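Local coordinates for protein phosphoribosylaminoimidazole carboxylase, ATPase subunit (Thermus thermophilus, PDB 3AW8) that probably catalyses the ATP-dependent carboxylation of 5-aminoimidazole ribonucleotide with bicarbonate to N5-carboxyaminoimidazole ribonucleotide, a step of de novo purine synthesis, at residues Thr111-Leu123 with Leu161-Gly173. Sequence-based numbering, arbitrary orientation.
Sequences TPPFHPVDGPEDL and LKALGGRGLILEG
V117 faces its strand partner L169 and reaches diagonally to L171 on the same face of an antiparallel pair, 114-117 with 169-173: CG2 meets L169 CB while CG1 reaches L171 CB at 3.8 Å. In the backbone, H115 with L171 and V117 with L169 are each joined by two hydrogen bonds, and G173 N continues the ladder to P113 O at 2.7 Å. On the other face I170, its CG1 anti to the backbone N (chi1 -179°), extends CD1 obliquely to F114 CB, 4.1 Å away, and E172 CG lies against the same CB. Past the strand ends, D118 OD1 accepts G168 N through its anti lone pair at 3.3 Å. R167 lays a guanidinium face over D118 CB; carboxylate and guanidinium planes are 12° apart, but OD1 lies well out of the guanidinium plane, making the long salt bridge to NH1 (3.7 Å) undirected. With an alanine at D118, G168 N would probably lose this acceptor and R167 its nearby carboxylate charge. L123 and L161 cross methyl against methyl, joining helix 120-127 to L161, which also touches L136. In this ATP-grasp domain, strand 114-117 edges a four-stranded sheet; helix 97-107 covers F114 and P116, while strand 134-138 flanks 169-173, its K137 NZ salt-bridged to E172 OE2 beside bound AMP.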
loop_
_atom_site.group_PDB
_atom_site.type_symbol
_atom_site.label_atom_id
_atom_site.label_comp_id
_atom_site.label_asym_id
_atom_site.label_seq_id
_atom_site.Cartn_x
_atom_site.Cartn_y
_atom_site.Cartn_z
ATOM N N THR A 111 21.242 28.340 10.852
ATOM C CA THR A 111 20.405 28.815 9.757
ATOM C C THR A 111 21.243 29.804 8.969
ATOM O O THR A 111 22.106 30.468 9.531
ATOM C CB THR A 111 19.144 29.563 10.261
ATOM O OG1 THR A 111 19.513 30.875 10.706
ATOM C CG2 THR A 111 18.489 28.810 11.413
ATOM N N PRO A 112 21.005 29.919 7.657
ATOM C CA PRO A 112 21.789 30.868 6.865
ATOM C C PRO A 112 21.637 32.261 7.465
ATOM O O PRO A 112 20.671 32.532 8.179
ATOM C CB PRO A 112 21.143 30.787 5.483
ATOM C CG PRO A 112 20.590 29.404 5.442
ATOM C CD PRO A 112 20.004 29.240 6.819
ATOM N N PRO A 113 22.595 33.161 7.205
ATOM C CA PRO A 113 22.422 34.494 7.781
ATOM C C PRO A 113 21.175 35.100 7.142
ATOM O O PRO A 113 21.050 35.124 5.914
ATOM C CB PRO A 113 23.704 35.211 7.370
ATOM C CG PRO A 113 24.058 34.549 6.068
ATOM C CD PRO A 113 23.819 33.096 6.387
ATOM N N PHE A 114 20.251 35.565 7.976
ATOM C CA PHE A 114 19.013 36.153 7.480
ATOM C C PHE A 114 18.682 37.445 8.211
ATOM O O PHE A 114 19.025 37.621 9.386
ATOM C CB PHE A 114 17.849 35.186 7.675
ATOM C CG PHE A 114 17.458 34.998 9.118
ATOM C CD1 PHE A 114 18.140 34.096 9.928
ATOM C CD2 PHE A 114 16.419 35.740 9.671
ATOM C CE1 PHE A 114 17.794 33.934 11.264
ATOM C CE2 PHE A 114 16.066 35.587 11.005
ATOM C CZ PHE A 114 16.754 34.683 11.805
ATOM N N HIS A 115 17.986 38.340 7.520
ATOM C CA HIS A 115 17.609 39.605 8.123
ATOM C C HIS A 115 16.285 40.105 7.555
ATOM O O HIS A 115 16.040 40.022 6.349
ATOM C CB HIS A 115 18.724 40.637 7.899
ATOM C CG HIS A 115 18.591 41.873 8.738
ATOM N ND1 HIS A 115 17.839 42.962 8.352
ATOM C CD2 HIS A 115 19.103 42.182 9.954
ATOM C CE1 HIS A 115 17.893 43.888 9.292
ATOM N NE2 HIS A 115 18.654 43.440 10.276
ATOM N N PRO A 116 15.403 40.615 8.432
ATOM C CA PRO A 116 14.088 41.136 8.046
ATOM C C PRO A 116 14.215 42.386 7.177
ATOM O O PRO A 116 15.004 43.279 7.484
ATOM C CB PRO A 116 13.433 41.444 9.393
ATOM C CG PRO A 116 14.103 40.493 10.335
ATOM C CD PRO A 116 15.534 40.582 9.899
ATOM N N VAL A 117 13.446 42.451 6.094
ATOM C CA VAL A 117 13.500 43.614 5.219
ATOM C C VAL A 117 12.126 44.156 4.852
ATOM O O VAL A 117 11.397 43.572 4.047
ATOM C CB VAL A 117 14.287 43.320 3.923
ATOM C CG1 VAL A 117 15.718 42.956 4.267
ATOM C CG2 VAL A 117 13.628 42.200 3.146
ATOM N N ASP A 118 11.786 45.289 5.457
ATOM C CA ASP A 118 10.513 45.945 5.210
ATOM C C ASP A 118 10.737 47.247 4.452
ATOM O O ASP A 118 9.910 47.650 3.634
ATOM C CB ASP A 118 9.806 46.226 6.535
ATOM C CG ASP A 118 9.511 44.961 7.313
ATOM O OD1 ASP A 118 8.848 44.062 6.752
ATOM O OD2 ASP A 118 9.941 44.863 8.483
ATOM N N GLY A 119 11.864 47.899 4.723
ATOM C CA GLY A 119 12.170 49.150 4.052
ATOM C C GLY A 119 13.569 49.195 3.465
ATOM O O GLY A 119 14.437 48.421 3.869
ATOM N N PRO A 120 13.819 50.093 2.498
ATOM C CA PRO A 120 15.140 50.209 1.876
ATOM C C PRO A 120 16.241 50.345 2.926
ATOM O O PRO A 120 17.367 49.890 2.724
ATOM C CB PRO A 120 14.996 51.455 1.011
ATOM C CG PRO A 120 13.563 51.377 0.576
ATOM C CD PRO A 120 12.864 51.024 1.870
ATOM N N GLU A 121 15.908 50.973 4.049
ATOM C CA GLU A 121 16.869 51.153 5.129
ATOM C C GLU A 121 17.163 49.811 5.787
ATOM O O GLU A 121 18.247 49.603 6.331
ATOM C CB GLU A 121 16.328 52.137 6.167
ATOM C CG GLU A 121 17.205 52.270 7.403
ATOM C CD GLU A 121 16.770 53.405 8.310
ATOM O OE1 GLU A 121 15.569 53.471 8.652
ATOM O OE2 GLU A 121 17.632 54.229 8.684
ATOM N N ASP A 122 16.184 48.910 5.740
ATOM C CA ASP A 122 16.332 47.571 6.304
ATOM C C ASP A 122 17.203 46.752 5.363
ATOM O O ASP A 122 18.089 46.018 5.799
ATOM C CB ASP A 122 14.972 46.880 6.443
ATOM C CG ASP A 122 14.117 47.480 7.537
ATOM O OD1 ASP A 122 14.587 47.533 8.692
ATOM O OD2 ASP A 122 12.972 47.886 7.244
ATOM N N LEU A 123 16.935 46.885 4.067
ATOM C CA LEU A 123 17.690 46.165 3.051
ATOM C C LEU A 123 19.175 46.388 3.249
ATOM O O LEU A 123 19.961 45.447 3.200
ATOM C CB LEU A 123 17.285 46.627 1.652
ATOM C CG LEU A 123 18.156 46.100 0.510
ATOM C CD1 LEU A 123 18.321 44.594 0.615
ATOM C CD2 LEU A 123 17.519 46.472 -0.807
ATOM N N LEU A 161 13.714 44.283 -4.198
ATOM C CA LEU A 161 12.516 44.565 -3.416
ATOM C C LEU A 161 11.483 45.278 -4.284
ATOM O O LEU A 161 10.287 44.995 -4.203
ATOM C CB LEU A 161 12.860 45.402 -2.173
ATOM C CG LEU A 161 13.381 46.834 -2.276
ATOM C CD1 LEU A 161 12.264 47.779 -2.695
ATOM C CD2 LEU A 161 13.922 47.251 -0.919
ATOM N N LYS A 162 11.952 46.192 -5.125
ATOM C CA LYS A 162 11.070 46.926 -6.024
ATOM C C LYS A 162 10.328 45.901 -6.877
ATOM O O LYS A 162 10.850 44.819 -7.146
ATOM C CB LYS A 162 11.894 47.849 -6.927
ATOM C CG LYS A 162 11.081 48.742 -7.856
ATOM C CD LYS A 162 10.474 49.920 -7.112
ATOM C CE LYS A 162 9.881 50.936 -8.080
ATOM N NZ LYS A 162 9.378 52.161 -7.391
ATOM N N ALA A 163 9.116 46.241 -7.297
ATOM C CA ALA A 163 8.305 45.348 -8.123
ATOM C C ALA A 163 8.346 43.902 -7.622
ATOM O O ALA A 163 8.333 42.956 -8.410
ATOM C CB ALA A 163 8.770 45.418 -9.579
ATOM N N LEU A 164 8.399 43.747 -6.303
ATOM C CA LEU A 164 8.424 42.436 -5.660
ATOM C C LEU A 164 7.588 42.572 -4.390
ATOM O O LEU A 164 7.149 41.581 -3.802
ATOM C CB LEU A 164 9.869 42.043 -5.316
ATOM C CG LEU A 164 10.169 40.651 -4.742
ATOM C CD1 LEU A 164 11.664 40.379 -4.809
ATOM C CD2 LEU A 164 9.687 40.561 -3.310
ATOM N N GLY A 165 7.365 43.820 -3.992
ATOM C CA GLY A 165 6.590 44.109 -2.801
ATOM C C GLY A 165 7.122 45.339 -2.089
ATOM O O GLY A 165 6.414 46.331 -1.923
ATOM N N GLY A 166 8.381 45.276 -1.671
ATOM C CA GLY A 166 8.987 46.395 -0.976
ATOM C C GLY A 166 8.801 46.280 0.521
ATOM O O GLY A 166 9.282 47.116 1.282
ATOM N N ARG A 167 8.106 45.230 0.946
ATOM C CA ARG A 167 7.845 45.007 2.362
ATOM C C ARG A 167 7.451 43.551 2.622
ATOM O O ARG A 167 7.038 42.836 1.705
ATOM C CB ARG A 167 6.732 45.957 2.830
ATOM C CG ARG A 167 6.126 45.629 4.188
ATOM C CD ARG A 167 5.098 46.672 4.607
ATOM N NE ARG A 167 5.726 47.904 5.081
ATOM C CZ ARG A 167 6.403 48.014 6.224
ATOM N NH1 ARG A 167 6.541 46.961 7.023
ATOM N NH2 ARG A 167 6.943 49.177 6.572
ATOM N N GLY A 168 7.590 43.118 3.871
ATOM C CA GLY A 168 7.242 41.756 4.227
ATOM C C GLY A 168 8.123 40.753 3.517
ATOM O O GLY A 168 7.674 39.675 3.129
ATOM N N LEU A 169 9.390 41.115 3.348
ATOM C CA LEU A 169 10.347 40.254 2.674
ATOM C C LEU A 169 11.479 39.877 3.620
ATOM O O LEU A 169 11.647 40.478 4.683
ATOM C CB LEU A 169 10.906 40.971 1.447
ATOM C CG LEU A 169 9.869 41.599 0.509
ATOM C CD1 LEU A 169 10.582 42.344 -0.606
ATOM C CD2 LEU A 169 8.955 40.526 -0.061
ATOM N N ILE A 170 12.256 38.875 3.231
ATOM C CA ILE A 170 13.368 38.423 4.053
ATOM C C ILE A 170 14.640 38.306 3.217
ATOM O O ILE A 170 14.598 37.893 2.055
ATOM C CB ILE A 170 13.048 37.061 4.709
ATOM C CG1 ILE A 170 14.218 36.612 5.581
ATOM C CG2 ILE A 170 12.733 36.030 3.641
ATOM C CD1 ILE A 170 13.936 35.361 6.373
ATOM N N LEU A 171 15.767 38.681 3.812
ATOM C CA LEU A 171 17.050 38.626 3.122
ATOM C C LEU A 171 17.847 37.456 3.683
ATOM O O LEU A 171 18.134 37.401 4.881
ATOM C CB LEU A 171 17.810 39.949 3.326
ATOM C CG LEU A 171 18.963 40.373 2.400
ATOM C CD1 LEU A 171 20.172 39.473 2.602
ATOM C CD2 LEU A 171 18.498 40.339 0.952
ATOM N N GLU A 172 18.180 36.511 2.810
ATOM C CA GLU A 172 18.943 35.331 3.200
ATOM C C GLU A 172 20.279 35.303 2.483
ATOM O O GLU A 172 20.356 35.542 1.277
ATOM C CB GLU A 172 18.175 34.043 2.869
ATOM C CG GLU A 172 17.134 33.622 3.903
ATOM C CD GLU A 172 16.499 32.270 3.585
ATOM O OE1 GLU A 172 17.248 31.289 3.369
ATOM O OE2 GLU A 172 15.250 32.187 3.560
ATOM N N GLY A 173 21.332 35.004 3.233
ATOM C CA GLY A 173 22.649 34.947 2.636
ATOM C C GLY A 173 22.842 33.670 1.845
ATOM O O GLY A 173 22.831 32.579 2.418
#